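Local coordinates for inorganic pyrophosphatase (Helicobacter pylori, PDB 1YGZ), which probably catalyses the magnesium-dependent hydrolysis of inorganic pyrophosphate to two phosphate ions, working as a homohexamer, at residues A[71-76]-A[105-110]; A[87-92]-A[120-125]; A[131-136]-A[152-157]. All coordinates share one frame; numbering follows the deposited sequence.

Contact 1: A[71-76]-A[105-110]; sequences LVLSDV and IALPID
Leu73 leaves the end of its strand and lays its side chain across residues 105-107. Its CB faces CD1 of Leu107, a methyl modelled too close to Leu73 O for its exact place to be trusted. From there CG lies anti to the carbonyl carbon (chi1 -56°), which swings the branch back over the neighbouring strand, and CD1 meets CG2 of Ile105 at 3.6 Å and also touches the carbonyl oxygen of Ala106 in a plain van der Waals contact. The other methyl, CD2, turns to Ile133 of helix 127-137.

The backbones run in parallel, with Ala106 placed between Leu71 and Leu73. Its N donates to Leu71 O at 2.8 Å, and its O accepts from Leu73 N at the same separation; both bonds are weak, being bent at the hydrogen. A CA-H...O contact from Val72 to Ala106 O adds to them. On one face of the sheet the Leu71 and Ile105 side chains run alongside one another, with their CD1 methyls 4.0 Å apart. On the face that carries Val72 and Ala106, CG1 of Val72 stands anti to its own N (chi1 -169°) and reaches CG of Pro108 at 3.5 Å.

The parallel pair 69-72 and 103-108, with the other neighbours in the sheet antiparallel, is consistent with the closure of an OB-type barrel, the core expected of a soluble pyrophosphatase. Strand 83-96 flanks 105-108 and brings Val89 against Ile105 and Leu107. Strand 53-56 flanks 71-72 and places Tyr54, predicted to bind substrate, beside Leu71, while helix 127-137 covers Leu71 and Leu73 through Ile133.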
loop_
_atom_site.group_PDB
_atom_site.type_symbol
_atom_site.label_atom_id
_atom_site.label_comp_id
_atom_site.label_asym_id
_atom_site.label_seq_id
_atom_site.Cartn_x
_atom_site.Cartn_y
_atom_site.Cartn_z
ATOM N N LEU A 71 26.336 -14.675 -1.281
ATOM C CA LEU A 71 25.913 -15.668 -2.258
ATOM C C LEU A 71 27.152 -16.266 -2.919
ATOM O O LEU A 71 28.123 -15.564 -3.172
ATOM C CB LEU A 71 25.029 -15.032 -3.323
ATOM C CG LEU A 71 23.744 -14.353 -2.847
ATOM C CD1 LEU A 71 22.885 -13.968 -4.048
ATOM C CD2 LEU A 71 22.968 -15.305 -1.978
ATOM N N VAL A 72 27.123 -17.558 -3.210
ATOM C CA VAL A 72 28.261 -18.212 -3.830
ATOM C C VAL A 72 27.809 -18.902 -5.119
ATOM O O VAL A 72 27.683 -20.115 -5.179
ATOM C CB VAL A 72 28.875 -19.241 -2.858
ATOM C CG1 VAL A 72 30.201 -19.720 -3.393
ATOM C CG2 VAL A 72 29.048 -18.623 -1.503
ATOM N N LEU A 73 27.569 -18.122 -6.158
ATOM C CA LEU A 73 27.098 -18.676 -7.417
ATOM C C LEU A 73 27.972 -19.812 -7.876
ATOM O O LEU A 73 29.194 -19.680 -7.910
ATOM C CB LEU A 73 27.064 -17.598 -8.496
ATOM C CG LEU A 73 26.221 -16.372 -8.141
ATOM C CD1 LEU A 73 26.835 -15.641 -6.955
ATOM C CD2 LEU A 73 26.117 -15.459 -9.343
ATOM N N SER A 74 27.342 -20.933 -8.218
ATOM C CA SER A 74 28.058 -22.107 -8.706
ATOM C C SER A 74 27.042 -23.041 -9.338
ATOM O O SER A 74 25.836 -22.873 -9.140
ATOM C CB SER A 74 28.727 -22.839 -7.567
ATOM O OG SER A 74 27.763 -23.616 -6.888
ATOM N N ASP A 75 27.514 -24.038 -10.079
ATOM C CA ASP A 75 26.583 -24.959 -10.712
ATOM C C ASP A 75 26.089 -26.039 -9.755
ATOM O O ASP A 75 25.090 -26.711 -10.046
ATOM C CB ASP A 75 27.214 -25.609 -11.947
ATOM C CG ASP A 75 27.337 -24.656 -13.113
ATOM O OD1 ASP A 75 27.905 -23.560 -12.931
ATOM O OD2 ASP A 75 26.874 -25.008 -14.217
ATOM N N VAL A 76 26.768 -26.198 -8.617
ATOM C CA VAL A 76 26.370 -27.213 -7.649
ATOM C C VAL A 76 25.793 -26.627 -6.371
ATOM O O VAL A 76 25.857 -25.418 -6.150
ATOM C CB VAL A 76 27.544 -28.127 -7.272
ATOM C CG1 VAL A 76 28.158 -28.701 -8.525
ATOM C CG2 VAL A 76 28.573 -27.353 -6.448
ATOM N N ILE A 105 28.243 -10.758 -3.474
ATOM C CA ILE A 105 28.128 -11.711 -4.564
ATOM C C ILE A 105 29.490 -12.361 -4.709
ATOM O O ILE A 105 30.515 -11.667 -4.734
ATOM C CB ILE A 105 27.741 -11.025 -5.876
ATOM C CG1 ILE A 105 26.486 -10.186 -5.657
ATOM C CG2 ILE A 105 27.503 -12.084 -6.960
ATOM C CD1 ILE A 105 25.347 -10.979 -5.066
ATOM N N ALA A 106 29.510 -13.690 -4.788
ATOM C CA ALA A 106 30.782 -14.388 -4.878
ATOM C C ALA A 106 30.764 -15.787 -5.469
ATOM O O ALA A 106 29.708 -16.399 -5.669
ATOM C CB ALA A 106 31.439 -14.422 -3.508
ATOM N N LEU A 107 31.965 -16.275 -5.766
ATOM C CA LEU A 107 32.152 -17.595 -6.332
ATOM C C LEU A 107 33.197 -18.306 -5.486
ATOM O O LEU A 107 33.968 -17.668 -4.751
ATOM C CB LEU A 107 32.630 -17.497 -7.786
ATOM C CG LEU A 107 31.789 -16.797 -8.871
ATOM C CD1 LEU A 107 30.435 -17.445 -8.931
ATOM C CD2 LEU A 107 31.639 -15.312 -8.584
ATOM N N PRO A 108 33.237 -19.642 -5.568
ATOM C CA PRO A 108 34.212 -20.406 -4.784
ATOM C C PRO A 108 35.598 -20.297 -5.413
ATOM O O PRO A 108 35.710 -20.082 -6.617
ATOM C CB PRO A 108 33.678 -21.842 -4.852
ATOM C CG PRO A 108 32.252 -21.705 -5.405
ATOM C CD PRO A 108 32.360 -20.539 -6.336
ATOM N N ILE A 109 36.642 -20.447 -4.603
ATOM C CA ILE A 109 38.018 -20.386 -5.101
ATOM C C ILE A 109 38.193 -21.334 -6.297
ATOM O O ILE A 109 37.770 -22.491 -6.240
ATOM C CB ILE A 109 39.011 -20.784 -3.976
ATOM C CG1 ILE A 109 39.525 -19.532 -3.270
ATOM C CG2 ILE A 109 40.159 -21.586 -4.527
ATOM C CD1 ILE A 109 38.464 -18.764 -2.532
ATOM N N ASP A 110 38.817 -20.857 -7.372
ATOM C CA ASP A 110 39.026 -21.704 -8.549
ATOM C C ASP A 110 39.576 -23.073 -8.192
ATOM O O ASP A 110 39.224 -24.064 -8.834
ATOM C CB ASP A 110 39.977 -21.040 -9.530
ATOM C CG ASP A 110 39.383 -19.811 -10.151
ATOM O OD1 ASP A 110 38.218 -19.890 -10.611
ATOM O OD2 ASP A 110 40.077 -18.772 -10.184
#

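Contact 2: A[87-92]-A[120-125]; sequences RLVGVL and KDIDDL
The carbonyl oxygen of Val89 is approached by two successive residues of the loop. Ile122 N donates to Val89 O at 2.6 Å, a weak bond because it is markedly bent at the hydrogen, and the CA-H of Asp121 makes a long, bent contact with the same oxygen at 3.5 Å from CA. The Asp121 carboxylate also comes close to Val89 O, but both are acceptors and no hydrogen bond is assigned; its OD1 is taken up by the backbone N of Lys157.

The Val89 side chain fits against the loop backbone. CG2 is anti to the backbone N (chi1, measured to CG1, is 73°), which directs this methyl onto CA of Asp121 at 3.4 Å. Further along, CD1 of Ile122 rests on CA of Gly90, 3.8 Å away, where the absence of a side chain lets the methyl lie close to the strand.

Val89 and Gly90 together face the single residue Ile105 on strand 103-108, a classic beta bulge in the long barrel strand 83-96. The loop before helix 127-137 docks at this irregularity.

Asp124 folds the loop back on itself. Its OD2 accepts from Asp121 N at 2.6 Å in a fairly straight bond (160°), met on the anti side and 32° out of the carboxylate plane, and more weakly from Lys120 N; Asp124 N in turn donates to Asp121 O.

At the outer end, the edge of the Arg87 guanidinium faces Lys120 N, and NH2 lies 4.4 Å from Lys120 NZ. These like charges are each held by backbone oxygens, Arg87 NH2 by Val119 O and Lys120 NZ by Ser117 O, and the Asp124 carboxylate, 6.8 Å from Arg87 NH2 at its OD2, may offset part of the repulsion.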
loop_
_atom_site.group_PDB
_atom_site.type_symbol
_atom_site.label_atom_id
_atom_site.label_comp_id
_atom_site.label_asym_id
_atom_site.label_seq_id
_atom_site.Cartn_x
_atom_site.Cartn_y
_atom_site.Cartn_z
ATOM N N ARG A 87 35.447 -15.718 -3.419
ATOM C CA ARG A 87 36.108 -14.482 -3.754
ATOM C C ARG A 87 35.040 -13.476 -4.178
ATOM O O ARG A 87 34.128 -13.797 -4.957
ATOM C CB ARG A 87 37.123 -14.716 -4.876
ATOM C CG ARG A 87 36.537 -15.286 -6.169
ATOM C CD ARG A 87 37.593 -15.306 -7.260
ATOM N NE ARG A 87 37.052 -15.040 -8.595
ATOM C CZ ARG A 87 36.644 -15.976 -9.446
ATOM N NH1 ARG A 87 36.715 -17.257 -9.101
ATOM N NH2 ARG A 87 36.172 -15.630 -10.643
ATOM N N LEU A 88 35.151 -12.262 -3.645
ATOM C CA LEU A 88 34.199 -11.212 -3.954
ATOM C C LEU A 88 34.261 -10.796 -5.411
ATOM O O LEU A 88 35.319 -10.440 -5.933
ATOM C CB LEU A 88 34.439 -10.013 -3.047
ATOM C CG LEU A 88 34.113 -10.333 -1.594
ATOM C CD1 LEU A 88 34.447 -9.129 -0.728
ATOM C CD2 LEU A 88 32.629 -10.732 -1.457
ATOM N N VAL A 89 33.106 -10.850 -6.065
ATOM C CA VAL A 89 32.996 -10.488 -7.467
ATOM C C VAL A 89 32.034 -9.311 -7.599
ATOM O O VAL A 89 31.877 -8.727 -8.676
ATOM C CB VAL A 89 32.474 -11.679 -8.272
ATOM C CG1 VAL A 89 30.989 -11.877 -7.983
ATOM C CG2 VAL A 89 32.734 -11.473 -9.748
ATOM N N GLY A 90 31.396 -8.966 -6.485
ATOM C CA GLY A 90 30.455 -7.859 -6.470
ATOM C C GLY A 90 29.564 -7.864 -5.237
ATOM O O GLY A 90 29.912 -8.409 -4.185
ATOM N N VAL A 91 28.407 -7.235 -5.358
ATOM C CA VAL A 91 27.477 -7.197 -4.247
ATOM C C VAL A 91 26.150 -6.565 -4.638
ATOM O O VAL A 91 26.115 -5.579 -5.371
ATOM C CB VAL A 91 28.075 -6.443 -3.045
ATOM C CG1 VAL A 91 28.553 -5.082 -3.466
ATOM C CG2 VAL A 91 27.030 -6.332 -1.945
ATOM N N LEU A 92 25.064 -7.154 -4.144
ATOM C CA LEU A 92 23.722 -6.680 -4.433
ATOM C C LEU A 92 23.160 -5.884 -3.276
ATOM O O LEU A 92 22.758 -6.445 -2.268
ATOM C CB LEU A 92 22.789 -7.855 -4.737
ATOM C CG LEU A 92 21.289 -7.540 -4.815
ATOM C CD1 LEU A 92 21.041 -6.407 -5.813
ATOM C CD2 LEU A 92 20.522 -8.793 -5.217
ATOM N N LYS A 120 35.666 -12.282 -13.258
ATOM C CA LYS A 120 36.521 -11.525 -12.339
ATOM C C LYS A 120 35.785 -10.420 -11.586
ATOM O O LYS A 120 36.201 -10.018 -10.494
ATOM C CB LYS A 120 37.688 -10.927 -13.108
ATOM C CG LYS A 120 38.392 -11.948 -13.954
ATOM C CD LYS A 120 38.795 -13.128 -13.116
ATOM C CE LYS A 120 39.478 -14.182 -13.955
ATOM N NZ LYS A 120 39.726 -15.411 -13.143
ATOM N N ASP A 121 34.699 -9.927 -12.177
ATOM C CA ASP A 121 33.906 -8.893 -11.548
ATOM C C ASP A 121 32.456 -8.937 -12.021
ATOM O O ASP A 121 32.156 -9.487 -13.086
ATOM C CB ASP A 121 34.507 -7.521 -11.807
ATOM C CG ASP A 121 34.127 -6.530 -10.739
ATOM O OD1 ASP A 121 32.916 -6.377 -10.490
ATOM O OD2 ASP A 121 35.026 -5.912 -10.137
ATOM N N ILE A 122 31.577 -8.349 -11.209
ATOM C CA ILE A 122 30.135 -8.317 -11.447
ATOM C C ILE A 122 29.673 -8.224 -12.887
ATOM O O ILE A 122 28.678 -8.836 -13.253
ATOM C CB ILE A 122 29.465 -7.168 -10.664
ATOM C CG1 ILE A 122 28.073 -7.592 -10.245
ATOM C CG2 ILE A 122 29.334 -5.935 -11.516
ATOM C CD1 ILE A 122 28.071 -8.762 -9.268
ATOM N N ASP A 123 30.383 -7.456 -13.702
ATOM C CA ASP A 123 29.987 -7.294 -15.099
ATOM C C ASP A 123 30.130 -8.591 -15.875
ATOM O O ASP A 123 29.585 -8.709 -16.949
ATOM C CB ASP A 123 30.841 -6.217 -15.772
ATOM C CG ASP A 123 32.293 -6.642 -15.923
ATOM O OD1 ASP A 123 32.886 -7.056 -14.893
ATOM O OD2 ASP A 123 32.831 -6.567 -17.060
ATOM N N ASP A 124 30.863 -9.552 -15.325
ATOM C CA ASP A 124 31.099 -10.825 -15.993
ATOM C C ASP A 124 29.976 -11.824 -15.787
ATOM O O ASP A 124 30.128 -12.991 -16.101
ATOM C CB ASP A 124 32.403 -11.451 -15.513
ATOM C CG ASP A 124 33.580 -10.504 -15.616
ATOM O OD1 ASP A 124 33.701 -9.790 -16.639
ATOM O OD2 ASP A 124 34.396 -10.488 -14.674
ATOM N N LEU A 125 28.845 -11.370 -15.267
ATOM C CA LEU A 125 27.736 -12.272 -15.032
ATOM C C LEU A 125 26.685 -12.095 -16.126
ATOM O O LEU A 125 26.420 -10.973 -16.550
ATOM C CB LEU A 125 27.136 -12.003 -13.648
ATOM C CG LEU A 125 28.027 -12.430 -12.477
ATOM C CD1 LEU A 125 27.481 -11.966 -11.124
ATOM C CD2 LEU A 125 28.119 -13.922 -12.533
#

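Contact 3: A[131-136]-A[152-157]; sequences DKIKHF and KGFENK
Lys134 and Phe154 carry most of the contact between helix 131-136 and strand 152-155, whose axes approach to 9.8 Å and run at 142° to each other. The lysine starts with CG anti to the backbone N (chi1 -171°) and stays extended through CE. Only the last torsion bends, and this kink turns NZ onto the carbonyl oxygen of Lys152 at 2.9 Å, in a weak hydrogen bond. A second weak bond links the ammonium to Val151 O. NZ also passes close to Gly153, but the glycine N is a donor as well and forms no bond with it.

Phe154 answers from the strand. Its CG is anti to the carbonyl carbon (chi1 -56°), and this carries the ring from the strand toward the helix. The CE1-CZ side of the ring meets the helix: CB of Lys134 comes to CE1 at 4.0 Å, obliquely to the ring, and CB of Ile133 lies at the ring edge, near its plane, 4.4 Å from CZ. The aromatic group therefore sits at the foot of two consecutive helix side chains while the lysine tip reaches on to the strand backbone.

Lys152 and Gly153 both face Asn93 of strand 83-96 in a classic beta bulge. The Lys152 side chain sets out away from the helix, and its NZ forms a salt bridge with Glu95. Beyond the strand, Asn156 N-caps helix 157-169, its OD1 accepting from Ser159 N. On another side of helix 131-136, Lys132 and His135 bond to a second subunit, so the helix lies between strand 149-155 and a subunit interface.

With its ammonium on backbone carbonyls through weak bonds, Lys134 probably contributes modest polar attraction, and the contact is likely to rest largely on carbon packing around Phe154.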
loop_
_atom_site.group_PDB
_atom_site.type_symbol
_atom_site.label_atom_id
_atom_site.label_comp_id
_atom_site.label_asym_id
_atom_site.label_seq_id
_atom_site.Cartn_x
_atom_site.Cartn_y
_atom_site.Cartn_z
ATOM N N ASP A 131 19.375 -10.801 -13.443
ATOM C CA ASP A 131 17.937 -10.545 -13.378
ATOM C C ASP A 131 17.247 -11.513 -12.432
ATOM O O ASP A 131 16.528 -11.095 -11.515
ATOM C CB ASP A 131 17.281 -10.642 -14.762
ATOM C CG ASP A 131 17.922 -9.723 -15.767
ATOM O OD1 ASP A 131 18.198 -8.568 -15.393
ATOM O OD2 ASP A 131 18.148 -10.148 -16.927
ATOM N N LYS A 132 17.462 -12.807 -12.656
ATOM C CA LYS A 132 16.840 -13.826 -11.815
ATOM C C LYS A 132 17.174 -13.609 -10.326
ATOM O O LYS A 132 16.320 -13.780 -9.465
ATOM C CB LYS A 132 17.286 -15.233 -12.256
ATOM C CG LYS A 132 16.416 -16.390 -11.724
ATOM C CD LYS A 132 17.091 -17.754 -11.914
ATOM C CE LYS A 132 17.423 -18.076 -13.371
ATOM N NZ LYS A 132 16.225 -18.505 -14.150
ATOM N N ILE A 133 18.410 -13.236 -10.021
ATOM C CA ILE A 133 18.771 -13.017 -8.624
ATOM C C ILE A 133 18.066 -11.783 -8.066
ATOM O O ILE A 133 17.474 -11.831 -6.979
ATOM C CB ILE A 133 20.286 -12.840 -8.456
ATOM C CG1 ILE A 133 21.003 -14.088 -8.970
ATOM C CG2 ILE A 133 20.622 -12.603 -6.979
ATOM C CD1 ILE A 133 22.460 -13.878 -9.209
ATOM N N LYS A 134 18.122 -10.685 -8.817
ATOM C CA LYS A 134 17.484 -9.453 -8.375
ATOM C C LYS A 134 15.987 -9.681 -8.181
ATOM O O LYS A 134 15.457 -9.438 -7.101
ATOM C CB LYS A 134 17.735 -8.339 -9.392
ATOM C CG LYS A 134 17.297 -6.952 -8.951
ATOM C CD LYS A 134 17.661 -5.914 -10.029
ATOM C CE LYS A 134 17.365 -4.462 -9.606
ATOM N NZ LYS A 134 18.208 -4.007 -8.451
ATOM N N HIS A 135 15.317 -10.172 -9.222
ATOM C CA HIS A 135 13.882 -10.424 -9.168
ATOM C C HIS A 135 13.524 -11.330 -7.993
ATOM O O HIS A 135 12.536 -11.106 -7.281
ATOM C CB HIS A 135 13.408 -11.058 -10.475
ATOM C CG HIS A 135 12.042 -11.666 -10.392
ATOM N ND1 HIS A 135 11.798 -12.869 -9.764
ATOM C CD2 HIS A 135 10.845 -11.233 -10.854
ATOM C CE1 HIS A 135 10.509 -13.152 -9.846
ATOM N NE2 HIS A 135 9.908 -12.176 -10.502
ATOM N N PHE A 136 14.328 -12.362 -7.803
ATOM C CA PHE A 136 14.099 -13.291 -6.712
ATOM C C PHE A 136 13.939 -12.513 -5.425
ATOM O O PHE A 136 12.857 -12.485 -4.824
ATOM C CB PHE A 136 15.288 -14.236 -6.563
ATOM C CG PHE A 136 15.210 -15.124 -5.349
ATOM C CD1 PHE A 136 14.386 -16.253 -5.344
ATOM C CD2 PHE A 136 15.956 -14.832 -4.209
ATOM C CE1 PHE A 136 14.305 -17.083 -4.228
ATOM C CE2 PHE A 136 15.885 -15.654 -3.080
ATOM C CZ PHE A 136 15.054 -16.784 -3.091
ATOM N N LYS A 152 18.020 -2.332 -4.718
ATOM C CA LYS A 152 18.661 -1.230 -5.399
ATOM C C LYS A 152 19.297 -1.694 -6.687
ATOM O O LYS A 152 18.874 -1.294 -7.768
ATOM C CB LYS A 152 19.722 -0.581 -4.495
ATOM C CG LYS A 152 19.161 0.378 -3.436
ATOM C CD LYS A 152 18.109 -0.289 -2.557
ATOM C CE LYS A 152 17.491 0.703 -1.573
ATOM N NZ LYS A 152 16.716 1.783 -2.262
ATOM N N GLY A 153 20.308 -2.546 -6.574
ATOM C CA GLY A 153 20.986 -3.036 -7.762
ATOM C C GLY A 153 22.325 -3.625 -7.388
ATOM O O GLY A 153 22.608 -3.797 -6.204
ATOM N N PHE A 154 23.159 -3.929 -8.373
ATOM C CA PHE A 154 24.456 -4.511 -8.055
ATOM C C PHE A 154 25.594 -3.503 -8.149
ATOM O O PHE A 154 25.406 -2.391 -8.615
ATOM C CB PHE A 154 24.754 -5.692 -8.978
ATOM C CG PHE A 154 23.700 -6.756 -8.966
ATOM C CD1 PHE A 154 22.580 -6.664 -9.797
ATOM C CD2 PHE A 154 23.834 -7.863 -8.142
ATOM C CE1 PHE A 154 21.615 -7.668 -9.803
ATOM C CE2 PHE A 154 22.871 -8.875 -8.143
ATOM C CZ PHE A 154 21.763 -8.777 -8.974
ATOM N N GLU A 155 26.769 -3.907 -7.687
ATOM C CA GLU A 155 27.960 -3.069 -7.727
ATOM C C GLU A 155 29.209 -3.930 -7.970
ATOM O O GLU A 155 29.179 -5.148 -7.837
ATOM C CB GLU A 155 28.078 -2.279 -6.423
ATOM C CG GLU A 155 26.786 -1.539 -6.102
ATOM C CD GLU A 155 26.943 -0.415 -5.098
ATOM O OE1 GLU A 155 25.925 0.236 -4.798
ATOM O OE2 GLU A 155 28.060 -0.167 -4.605
ATOM N N ASN A 156 30.303 -3.296 -8.350
ATOM C CA ASN A 156 31.540 -4.017 -8.631
ATOM C C ASN A 156 32.220 -4.573 -7.382
ATOM O O ASN A 156 31.822 -4.289 -6.245
ATOM C CB ASN A 156 32.522 -3.089 -9.326
ATOM C CG ASN A 156 32.832 -1.863 -8.486
ATOM O OD1 ASN A 156 33.189 -1.974 -7.308
ATOM N ND2 ASN A 156 32.686 -0.689 -9.080
ATOM N N LYS A 157 33.271 -5.350 -7.620
ATOM C CA LYS A 157 34.042 -5.948 -6.554
ATOM C C LYS A 157 34.480 -4.891 -5.558
ATOM O O LYS A 157 34.216 -5.001 -4.354
ATOM C CB LYS A 157 35.273 -6.638 -7.120
ATOM C CG LYS A 157 36.251 -7.046 -6.045
ATOM C CD LYS A 157 37.275 -8.021 -6.561
ATOM C CE LYS A 157 38.224 -8.405 -5.445
ATOM N NZ LYS A 157 39.183 -9.455 -5.862
#

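How the contacts relate
All three contacts join at the same sheet. Contacts 1 and 2, with centres about 10 Å apart, are stitched by antiparallel pairing: Arg87 N lies 2.8 Å from Leu107 O, and Ile105 N lies 3.0 Å from Gly90 O. Contacts 2 and 3 are also about 10 Å apart between centres, their strands, 83-96 and 149-155, being neighbours in the sheet. Contact 3 lies about 15 Å from contact 1, centre to centre, yet meets it where CG2 of Ile133 packs 3.9 Å from CD1 of Leu71. Contact 1 is nearest the predicted active site, the Leu71 side chain being about 3 Å from that of Tyr54, predicted to bind substrate; Ile133 is about 8 Å from Tyr54, side chain to side chain.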